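Long-range contacts in branched-chain alpha-ketoacid decarboxylase (Lactococcus lactis, PDB 2VBF), which probably decarboxylates branched-chain and aromatic alpha-keto acids to aldehydes, with thiamine diphosphate and magnesium as cofactors: residues 150-160 with 179-188; 293-304 with 316-327. All coordinates share one frame; numbering follows the deposited sequence.

Contact 1 (150-160 with 179-188)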
loop_
_atom_site.group_PDB
_atom_site.type_symbol
_atom_site.label_atom_id
_atom_site.label_comp_id
_atom_site.label_asym_id
_atom_site.label_seq_id
_atom_site.Cartn_x
_atom_site.Cartn_y
_atom_site.Cartn_z
ATOM N N HIS A 150 11.453 -8.609 3.285
ATOM C CA HIS A 150 12.155 -7.560 2.560
ATOM C C HIS A 150 13.457 -8.023 1.869
ATOM O O HIS A 150 14.118 -7.230 1.205
ATOM C CB HIS A 150 12.481 -6.405 3.503
ATOM C CG HIS A 150 11.311 -5.518 3.800
ATOM N ND1 HIS A 150 10.334 -5.859 4.712
ATOM C CD2 HIS A 150 10.947 -4.318 3.285
ATOM C CE1 HIS A 150 9.432 -4.892 4.759
ATOM N NE2 HIS A 150 9.773 -3.953 3.897
ATOM N N GLU A 151 13.846 -9.280 2.061
ATOM C CA GLU A 151 15.116 -9.758 1.514
ATOM C C GLU A 151 15.266 -9.503 0.005
ATOM O O GLU A 151 16.289 -8.960 -0.411
ATOM C CB GLU A 151 15.357 -11.228 1.882
ATOM C CG GLU A 151 15.750 -11.385 3.347
ATOM C CD GLU A 151 15.859 -12.825 3.824
ATOM O OE1 GLU A 151 15.781 -13.770 2.997
ATOM O OE2 GLU A 151 16.028 -13.004 5.048
ATOM N N PRO A 152 14.238 -9.833 -0.808
ATOM C CA PRO A 152 14.423 -9.630 -2.252
ATOM C C PRO A 152 14.459 -8.192 -2.758
ATOM O O PRO A 152 14.819 -7.978 -3.922
ATOM C CB PRO A 152 13.209 -10.349 -2.854
ATOM C CG PRO A 152 12.744 -11.295 -1.764
ATOM C CD PRO A 152 12.951 -10.494 -0.529
ATOM N N VAL A 153 14.075 -7.221 -1.920
ATOM C CA VAL A 153 13.951 -5.838 -2.338
ATOM C C VAL A 153 14.841 -4.890 -1.504
ATOM O O VAL A 153 14.636 -3.673 -1.479
ATOM C CB VAL A 153 12.451 -5.387 -2.314
ATOM C CG1 VAL A 153 11.647 -6.175 -3.337
ATOM C CG2 VAL A 153 11.849 -5.532 -0.908
ATOM N N THR A 154 15.854 -5.448 -0.845
ATOM C CA THR A 154 16.822 -4.634 -0.122
ATOM C C THR A 154 18.244 -5.149 -0.352
ATOM O O THR A 154 18.467 -6.343 -0.488
ATOM C CB THR A 154 16.529 -4.640 1.411
ATOM O OG1 THR A 154 16.393 -5.991 1.867
ATOM C CG2 THR A 154 15.239 -3.837 1.772
ATOM N N ALA A 155 19.204 -4.230 -0.435
ATOM C CA ALA A 155 20.612 -4.605 -0.572
ATOM C C ALA A 155 21.196 -5.074 0.754
ATOM O O ALA A 155 22.154 -5.859 0.784
ATOM C CB ALA A 155 21.405 -3.447 -1.086
ATOM N N ALA A 156 20.651 -4.552 1.846
ATOM C CA ALA A 156 21.084 -4.924 3.180
ATOM C C ALA A 156 19.968 -4.626 4.165
ATOM O O ALA A 156 19.130 -3.753 3.921
ATOM C CB ALA A 156 22.346 -4.140 3.563
ATOM N N ARG A 157 19.973 -5.347 5.279
ATOM C CA ARG A 157 18.952 -5.196 6.306
ATOM C C ARG A 157 19.513 -5.542 7.673
ATOM O O ARG A 157 20.409 -6.386 7.774
ATOM C CB ARG A 157 17.750 -6.077 5.979
ATOM C CG ARG A 157 17.983 -7.571 6.073
ATOM C CD ARG A 157 17.095 -8.327 5.100
ATOM N NE ARG A 157 17.490 -7.985 3.753
ATOM C CZ ARG A 157 18.547 -8.488 3.116
ATOM N NH1 ARG A 157 19.319 -9.426 3.661
ATOM N NH2 ARG A 157 18.821 -8.064 1.898
ATOM N N THR A 158 18.993 -4.896 8.713
ATOM C CA THR A 158 19.464 -5.151 10.072
ATOM C C THR A 158 18.368 -5.003 11.121
ATOM O O THR A 158 17.500 -4.136 10.998
ATOM C CB THR A 158 20.659 -4.218 10.438
ATOM O OG1 THR A 158 21.197 -4.573 11.734
ATOM C CG2 THR A 158 20.239 -2.752 10.451
ATOM N N LEU A 159 18.414 -5.881 12.121
ATOM C CA LEU A 159 17.689 -5.706 13.381
ATOM C C LEU A 159 18.688 -5.192 14.411
ATOM O O LEU A 159 19.613 -5.928 14.808
ATOM C CB LEU A 159 17.099 -7.030 13.866
ATOM C CG LEU A 159 16.563 -7.043 15.305
ATOM C CD1 LEU A 159 15.510 -5.939 15.520
ATOM C CD2 LEU A 159 16.025 -8.417 15.651
ATOM N N LEU A 160 18.510 -3.952 14.858
ATOM C CA LEU A 160 19.485 -3.348 15.745
ATOM C C LEU A 160 19.293 -3.821 17.191
ATOM O O LEU A 160 18.176 -4.119 17.627
ATOM C CB LEU A 160 19.426 -1.824 15.706
ATOM C CG LEU A 160 19.636 -1.122 14.362
ATOM C CD1 LEU A 160 19.513 0.384 14.560
ATOM C CD2 LEU A 160 20.981 -1.492 13.724
ATOM N N GLU A 179 26.138 0.429 -3.485
ATOM C CA GLU A 179 25.247 -0.072 -4.542
ATOM C C GLU A 179 24.151 0.919 -4.947
ATOM O O GLU A 179 23.549 0.752 -6.000
ATOM C CB GLU A 179 24.544 -1.356 -4.083
ATOM C CG GLU A 179 25.424 -2.560 -3.803
ATOM C CD GLU A 179 24.598 -3.818 -3.535
ATOM O OE1 GLU A 179 23.793 -4.224 -4.416
ATOM O OE2 GLU A 179 24.745 -4.402 -2.440
ATOM N N ARG A 180 23.895 1.913 -4.094
ATOM C CA ARG A 180 22.799 2.881 -4.234
ATOM C C ARG A 180 21.402 2.247 -4.358
ATOM O O ARG A 180 20.490 2.844 -4.935
ATOM C CB ARG A 180 23.083 3.874 -5.363
ATOM C CG ARG A 180 24.417 4.604 -5.230
ATOM C CD ARG A 180 24.494 5.533 -4.023
ATOM N NE ARG A 180 25.897 5.769 -3.677
ATOM C CZ ARG A 180 26.611 6.833 -4.025
ATOM N NH1 ARG A 180 26.067 7.834 -4.703
ATOM N NH2 ARG A 180 27.895 6.893 -3.676
ATOM N N LYS A 181 21.254 1.066 -3.766
ATOM C CA LYS A 181 19.975 0.357 -3.653
ATOM C C LYS A 181 19.424 0.540 -2.223
ATOM O O LYS A 181 20.163 0.908 -1.304
ATOM C CB LYS A 181 20.145 -1.134 -3.956
ATOM C CG LYS A 181 20.442 -1.492 -5.401
ATOM C CD LYS A 181 20.799 -2.981 -5.503
ATOM C CE LYS A 181 20.633 -3.508 -6.931
ATOM N NZ LYS A 181 21.756 -3.044 -7.803
ATOM N N PRO A 182 18.107 0.322 -2.040
ATOM C CA PRO A 182 17.525 0.535 -0.711
ATOM C C PRO A 182 18.064 -0.399 0.369
ATOM O O PRO A 182 18.440 -1.541 0.102
ATOM C CB PRO A 182 16.016 0.335 -0.919
ATOM C CG PRO A 182 15.866 -0.265 -2.246
ATOM C CD PRO A 182 17.103 -0.054 -3.040
ATOM N N VAL A 183 18.079 0.114 1.592
ATOM C CA VAL A 183 18.424 -0.679 2.753
ATOM C C VAL A 183 17.378 -0.461 3.833
ATOM O O VAL A 183 16.537 0.442 3.738
ATOM C CB VAL A 183 19.826 -0.352 3.275
ATOM C CG1 VAL A 183 20.853 -0.624 2.170
ATOM C CG2 VAL A 183 19.900 1.100 3.767
ATOM N N TYR A 184 17.461 -1.292 4.861
ATOM C CA TYR A 184 16.381 -1.481 5.835
ATOM C C TYR A 184 16.973 -1.608 7.241
ATOM O O TYR A 184 17.874 -2.414 7.469
ATOM C CB TYR A 184 15.621 -2.732 5.420
ATOM C CG TYR A 184 14.535 -3.275 6.336
ATOM C CD1 TYR A 184 13.192 -3.182 5.969
ATOM C CD2 TYR A 184 14.841 -3.986 7.493
ATOM C CE1 TYR A 184 12.189 -3.744 6.760
ATOM C CE2 TYR A 184 13.845 -4.557 8.280
ATOM C CZ TYR A 184 12.521 -4.418 7.917
ATOM O OH TYR A 184 11.523 -4.987 8.681
ATOM N N ILE A 185 16.442 -0.811 8.166
ATOM C CA ILE A 185 16.906 -0.752 9.551
ATOM C C ILE A 185 15.704 -0.909 10.457
ATOM O O ILE A 185 14.817 -0.064 10.448
ATOM C CB ILE A 185 17.624 0.589 9.855
ATOM C CG1 ILE A 185 18.858 0.753 8.952
ATOM C CG2 ILE A 185 17.985 0.691 11.334
ATOM C CD1 ILE A 185 19.515 2.132 9.028
ATOM N N ASN A 186 15.659 -2.019 11.193
ATOM C CA ASN A 186 14.624 -2.262 12.192
ATOM C C ASN A 186 15.186 -1.754 13.518
ATOM O O ASN A 186 16.229 -2.222 13.977
ATOM C CB ASN A 186 14.217 -3.748 12.201
ATOM C CG ASN A 186 13.280 -4.119 13.342
ATOM O OD1 ASN A 186 12.281 -4.840 13.146
ATOM N ND2 ASN A 186 13.610 -3.682 14.538
ATOM N N LEU A 187 14.485 -0.781 14.110
ATOM C CA LEU A 187 14.935 -0.063 15.302
ATOM C C LEU A 187 13.967 -0.258 16.478
ATOM O O LEU A 187 12.924 0.409 16.550
ATOM C CB LEU A 187 15.023 1.424 14.973
ATOM C CG LEU A 187 15.465 2.414 16.060
ATOM C CD1 LEU A 187 16.902 2.149 16.436
ATOM C CD2 LEU A 187 15.324 3.830 15.558
ATOM N N PRO A 188 14.277 -1.185 17.391
ATOM C CA PRO A 188 13.419 -1.329 18.579
ATOM C C PRO A 188 13.374 -0.046 19.416
ATOM O O PRO A 188 14.357 0.686 19.464
ATOM C CB PRO A 188 14.081 -2.480 19.341
ATOM C CG PRO A 188 14.824 -3.262 18.248
ATOM C CD PRO A 188 15.365 -2.181 17.370
#

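Contact 2 (293-304 with 316-327)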
loop_
_atom_site.group_PDB
_atom_site.type_symbol
_atom_site.label_atom_id
_atom_site.label_comp_id
_atom_site.label_asym_id
_atom_site.label_seq_id
_atom_site.Cartn_x
_atom_site.Cartn_y
_atom_site.Cartn_z
ATOM N N VAL A 293 22.206 5.326 -34.047
ATOM C CA VAL A 293 22.568 4.424 -32.953
ATOM C C VAL A 293 22.937 3.034 -33.460
ATOM O O VAL A 293 23.940 2.477 -33.044
ATOM C CB VAL A 293 21.439 4.289 -31.911
ATOM C CG1 VAL A 293 21.822 3.237 -30.835
ATOM C CG2 VAL A 293 21.143 5.641 -31.277
ATOM N N GLU A 294 22.130 2.500 -34.371
ATOM C CA GLU A 294 22.282 1.125 -34.855
ATOM C C GLU A 294 23.361 0.951 -35.939
ATOM O O GLU A 294 23.699 -0.185 -36.308
ATOM C CB GLU A 294 20.920 0.601 -35.334
ATOM C CG GLU A 294 19.882 0.595 -34.202
ATOM C CD GLU A 294 18.501 0.118 -34.612
ATOM O OE1 GLU A 294 18.277 -0.162 -35.816
ATOM O OE2 GLU A 294 17.639 0.019 -33.714
ATOM N N SER A 295 23.889 2.063 -36.449
ATOM C CA SER A 295 25.048 2.040 -37.362
ATOM C C SER A 295 26.376 2.477 -36.700
ATOM O O SER A 295 27.440 2.425 -37.339
ATOM C CB SER A 295 24.767 2.916 -38.586
ATOM O OG SER A 295 24.724 4.291 -38.255
ATOM N N ALA A 296 26.328 2.891 -35.431
ATOM C CA ALA A 296 27.534 3.295 -34.704
ATOM C C ALA A 296 28.553 2.161 -34.735
ATOM O O ALA A 296 28.172 0.993 -34.629
ATOM C CB ALA A 296 27.193 3.665 -33.245
ATOM N N ASP A 297 29.834 2.499 -34.911
ATOM C CA ASP A 297 30.902 1.482 -34.916
ATOM C C ASP A 297 31.469 1.158 -33.525
ATOM O O ASP A 297 32.235 0.216 -33.373
ATOM C CB ASP A 297 32.025 1.840 -35.907
ATOM C CG ASP A 297 32.710 3.148 -35.604
ATOM O OD1 ASP A 297 32.260 3.927 -34.731
ATOM O OD2 ASP A 297 33.724 3.411 -36.286
ATOM N N PHE A 298 31.083 1.936 -32.520
ATOM C CA PHE A 298 31.416 1.636 -31.128
ATOM C C PHE A 298 30.296 2.171 -30.255
ATOM O O PHE A 298 29.839 3.289 -30.465
ATOM C CB PHE A 298 32.742 2.276 -30.709
ATOM C CG PHE A 298 33.016 2.177 -29.228
ATOM C CD1 PHE A 298 33.173 0.934 -28.634
ATOM C CD2 PHE A 298 33.082 3.314 -28.423
ATOM C CE1 PHE A 298 33.413 0.822 -27.291
ATOM C CE2 PHE A 298 33.325 3.207 -27.066
ATOM C CZ PHE A 298 33.488 1.961 -26.493
ATOM N N ILE A 299 29.867 1.372 -29.280
ATOM C CA ILE A 299 28.814 1.761 -28.345
ATOM C C ILE A 299 29.364 1.659 -26.927
ATOM O O ILE A 299 29.864 0.602 -26.532
ATOM C CB ILE A 299 27.586 0.844 -28.439
ATOM C CG1 ILE A 299 27.037 0.804 -29.869
ATOM C CG2 ILE A 299 26.500 1.302 -27.441
ATOM C CD1 ILE A 299 26.178 -0.402 -30.151
ATOM N N LEU A 300 29.271 2.759 -26.183
ATOM C CA LEU A 300 29.571 2.787 -24.746
ATOM C C LEU A 300 28.256 2.959 -23.975
ATOM O O LEU A 300 27.615 4.027 -24.061
ATOM C CB LEU A 300 30.518 3.942 -24.426
ATOM C CG LEU A 300 30.926 4.183 -22.965
ATOM C CD1 LEU A 300 31.706 2.976 -22.422
ATOM C CD2 LEU A 300 31.748 5.461 -22.823
ATOM N N MET A 301 27.830 1.912 -23.260
ATOM C CA MET A 301 26.646 2.010 -22.393
ATOM C C MET A 301 27.073 2.228 -20.946
ATOM O O MET A 301 27.905 1.478 -20.406
ATOM C CB MET A 301 25.759 0.764 -22.469
ATOM C CG MET A 301 25.265 0.433 -23.865
ATOM S SD MET A 301 23.605 -0.302 -23.880
ATOM C CE MET A 301 23.755 -1.701 -22.767
ATOM N N LEU A 302 26.503 3.256 -20.325
ATOM C CA LEU A 302 26.807 3.612 -18.943
ATOM C C LEU A 302 25.538 3.513 -18.114
ATOM O O LEU A 302 24.665 4.370 -18.207
ATOM C CB LEU A 302 27.346 5.034 -18.866
ATOM C CG LEU A 302 28.582 5.315 -19.715
ATOM C CD1 LEU A 302 28.981 6.775 -19.603
ATOM C CD2 LEU A 302 29.714 4.424 -19.290
ATOM N N GLY A 303 25.446 2.460 -17.312
ATOM C CA GLY A 303 24.341 2.295 -16.373
ATOM C C GLY A 303 22.975 2.036 -16.975
ATOM O O GLY A 303 21.961 2.469 -16.424
ATOM N N VAL A 304 22.955 1.318 -18.092
ATOM C CA VAL A 304 21.738 1.052 -18.861
ATOM C C VAL A 304 21.164 -0.342 -18.578
ATOM O O VAL A 304 21.912 -1.304 -18.441
ATOM C CB VAL A 304 22.045 1.163 -20.364
ATOM C CG1 VAL A 304 20.856 0.711 -21.202
ATOM C CG2 VAL A 304 22.453 2.590 -20.707
ATOM N N HIS A 316 15.233 -3.310 -30.051
ATOM C CA HIS A 316 16.544 -2.669 -30.163
ATOM C C HIS A 316 17.525 -3.523 -30.969
ATOM O O HIS A 316 17.355 -4.742 -31.093
ATOM C CB HIS A 316 17.124 -2.401 -28.767
ATOM C CG HIS A 316 17.269 -3.635 -27.924
ATOM N ND1 HIS A 316 16.183 -4.345 -27.458
ATOM C CD2 HIS A 316 18.366 -4.279 -27.461
ATOM C CE1 HIS A 316 16.606 -5.378 -26.751
ATOM N NE2 HIS A 316 17.926 -5.363 -26.738
ATOM N N HIS A 317 18.537 -2.871 -31.529
ATOM C CA HIS A 317 19.616 -3.554 -32.239
ATOM C C HIS A 317 20.932 -2.946 -31.784
ATOM O O HIS A 317 21.415 -1.992 -32.378
ATOM C CB HIS A 317 19.457 -3.392 -33.749
ATOM C CG HIS A 317 18.191 -3.975 -34.285
ATOM N ND1 HIS A 317 18.024 -5.327 -34.496
ATOM C CD2 HIS A 317 17.029 -3.389 -34.662
ATOM C CE1 HIS A 317 16.811 -5.548 -34.974
ATOM N NE2 HIS A 317 16.188 -4.388 -35.085
ATOM N N LEU A 318 21.487 -3.498 -30.711
ATOM C CA LEU A 318 22.711 -2.989 -30.122
ATOM C C LEU A 318 23.707 -4.139 -30.095
ATOM O O LEU A 318 23.542 -5.088 -29.337
ATOM C CB LEU A 318 22.456 -2.441 -28.705
ATOM C CG LEU A 318 21.422 -1.316 -28.579
ATOM C CD1 LEU A 318 21.089 -1.037 -27.110
ATOM C CD2 LEU A 318 21.911 -0.042 -29.283
ATOM N N ASP A 319 24.744 -4.031 -30.918
ATOM C CA ASP A 319 25.696 -5.121 -31.137
ATOM C C ASP A 319 26.746 -5.216 -30.017
ATOM O O ASP A 319 27.648 -4.389 -29.914
ATOM C CB ASP A 319 26.380 -4.914 -32.495
ATOM C CG ASP A 319 27.168 -6.119 -32.962
ATOM O OD1 ASP A 319 27.478 -7.029 -32.160
ATOM O OD2 ASP A 319 27.473 -6.150 -34.170
ATOM N N GLU A 320 26.599 -6.240 -29.178
ATOM C CA GLU A 320 27.575 -6.592 -28.141
ATOM C C GLU A 320 29.026 -6.639 -28.633
ATOM O O GLU A 320 29.947 -6.276 -27.902
ATOM C CB GLU A 320 27.185 -7.944 -27.504
ATOM C CG GLU A 320 26.979 -9.122 -28.504
ATOM C CD GLU A 320 25.766 -8.953 -29.439
ATOM O OE1 GLU A 320 24.735 -8.378 -29.012
ATOM O OE2 GLU A 320 25.854 -9.379 -30.617
ATOM N N ASN A 321 29.233 -7.067 -29.883
ATOM C CA ASN A 321 30.586 -7.180 -30.439
ATOM C C ASN A 321 31.273 -5.830 -30.653
ATOM O O ASN A 321 32.491 -5.781 -30.807
ATOM C CB ASN A 321 30.567 -7.947 -31.762
ATOM C CG ASN A 321 30.035 -9.355 -31.612
ATOM O OD1 ASN A 321 30.397 -10.068 -30.679
ATOM N ND2 ASN A 321 29.170 -9.764 -32.532
ATOM N N LYS A 322 30.481 -4.755 -30.652
ATOM C CA LYS A 322 30.970 -3.392 -30.834
ATOM C C LYS A 322 30.766 -2.547 -29.572
ATOM O O LYS A 322 30.759 -1.319 -29.653
ATOM C CB LYS A 322 30.211 -2.720 -31.990
ATOM C CG LYS A 322 30.292 -3.423 -33.330
ATOM C CD LYS A 322 29.347 -2.764 -34.340
ATOM C CE LYS A 322 28.954 -3.724 -35.478
ATOM N NZ LYS A 322 29.678 -3.481 -36.761
ATOM N N MET A 323 30.627 -3.192 -28.413
ATOM C CA MET A 323 30.155 -2.496 -27.211
ATOM C C MET A 323 31.043 -2.698 -25.995
ATOM O O MET A 323 31.566 -3.793 -25.779
ATOM C CB MET A 323 28.751 -2.996 -26.875
ATOM C CG MET A 323 28.073 -2.294 -25.692
ATOM S SD MET A 323 26.521 -3.087 -25.244
ATOM C CE MET A 323 25.472 -2.590 -26.620
ATOM N N ILE A 324 31.208 -1.630 -25.218
ATOM C CA ILE A 324 31.626 -1.722 -23.821
ATOM C C ILE A 324 30.442 -1.214 -22.988
ATOM O O ILE A 324 30.025 -0.062 -23.137
ATOM C CB ILE A 324 32.879 -0.883 -23.542
ATOM C CG1 ILE A 324 34.097 -1.503 -24.232
ATOM C CG2 ILE A 324 33.152 -0.777 -22.033
ATOM C CD1 ILE A 324 35.288 -0.617 -24.276
ATOM N N SER A 325 29.877 -2.083 -22.153
ATOM C CA SER A 325 28.813 -1.686 -21.236
ATOM C C SER A 325 29.345 -1.738 -19.806
ATOM O O SER A 325 30.082 -2.661 -19.442
ATOM C CB SER A 325 27.558 -2.557 -21.401
ATOM O OG SER A 325 27.763 -3.891 -20.984
ATOM N N LEU A 326 28.994 -0.720 -19.031
ATOM C CA LEU A 326 29.329 -0.633 -17.622
ATOM C C LEU A 326 28.033 -0.495 -16.827
ATOM O O LEU A 326 27.205 0.374 -17.120
ATOM C CB LEU A 326 30.222 0.576 -17.361
ATOM C CG LEU A 326 31.542 0.603 -18.141
ATOM C CD1 LEU A 326 32.282 1.903 -17.863
ATOM C CD2 LEU A 326 32.391 -0.611 -17.795
ATOM N N ASN A 327 27.867 -1.378 -15.847
ATOM C CA ASN A 327 26.736 -1.352 -14.928
ATOM C C ASN A 327 27.276 -1.484 -13.517
ATOM O O ASN A 327 28.426 -1.865 -13.335
ATOM C CB ASN A 327 25.771 -2.507 -15.225
ATOM C CG ASN A 327 24.899 -2.247 -16.435
ATOM O OD1 ASN A 327 25.217 -2.660 -17.557
ATOM N ND2 ASN A 327 23.790 -1.550 -16.214
HETATM O O HOH W 1 33.718 -1.406 -31.487
HETATM O O HOH W 2 25.219 -0.204 -19.295
#

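Contact 1 (150-160 with 179-188)
Strands 156-159 and 183-188 run parallel with their axes 4.8 Å apart, pairing R157 with Y184, T158 with I185 and L159 with N186. T158 is bonded through both backbone groups: its N gives to Y184 O, and its O accepts N186 N at 2.8 Å. L160 N continues the series to N186 O. Ahead of the strand, A155 N gives a bond of 2.8 Å to P182 O. On the face of R157 and Y184, the tyrosine ring meets H150. Y184 CE1 lies over the centre of one face of the imidazole, 3.5 Å from H150 ND1, with the planes at 43°. The polar ends turn elsewhere, H150 ND1 to F146 O and Y184 OH to E99. R157 CB touches Y184 CD2, but its chain bends back at chi3 (66°). NE and NH2 then grip T154 OG1 together, in the guanidinium plane. On the face of T158 and I185, L160 CD1 packs on I185 CG2 at 3.6 Å, and T158 OG1 bonds to E168 of helix 165-179. Together with that helix the strands form a beta-alpha-beta unit. Within this chain it forms one edge of the parallel sheet of the N-terminal, pyrimidine-binding domain of thiamine diphosphate enzymes.

Contact 2 (293-304 with 316-327)
N327 and V304 join the two chains beyond the last strand pair, through a side-chain amide that binds a backbone carbonyl. N327 ND2 gives V304 O a bond of 2.9 Å, almost straight at 169°, and approaches from above the carbonyl plane. ND2 also bonds to E238. A water completes this end: it accepts from V304 N and donates to L326 O, which already holds G303 N. G303 has positive phi, which takes the chain out of the strand here. Strands 298-302 and 323-326 run parallel, their axes 4.7 Å apart at closest approach. I299 N bonds to K322 O, just ahead of the partner strand, and I299 O accepts from I324 N; M301 likewise bonds I324 O and L326 N. On their face, M301 CE meets M323 SD at 4.0 Å. L318 sits beside them and reaches V293 CG1 with CD2, at 3.6 Å. On the other face, I324 CD1 lies at the edge of the F298 ring, 3.8 Å from CE1. At the outer end, E294 is extended beyond CG (chi2 179°), which carries OE2 to the edge of the H317 ring, in its plane and 3.6 Å from CD2. The carboxylate is turned 81° from the ring. OE2 bonds to Y280 OH, which also bonds to H317 N. With an alanine at E294, Y280 OH would probably lose its carboxylate partner and the H317 ring would be freer to turn. Strand 298-302 is flanked by strand 231-235, and strand 323-326 by the antiparallel strand 331-333. Helix 212-227 packs on F298, L300 and I324.

Contact 1 comes first along the chain and closes before contact 2 opens. Their centres are 33 Å apart; their nearest atoms are about 8 Å apart and do not touch. They share no sheet. Contact 1 lies at the edge of the six-stranded parallel sheet, where strand 156-159 is outermost within the chain. Contact 2 lies inside the mixed sheet of the central domain. Helix 165-179 links the strands of contact 1, whereas the residues between the segments of contact 2 include neither helix nor strand. Both contacts lie away from the annotated cofactor sites. They thus belong to the frameworks of two successive domains, and the C-terminal domain has a third sheet of its own.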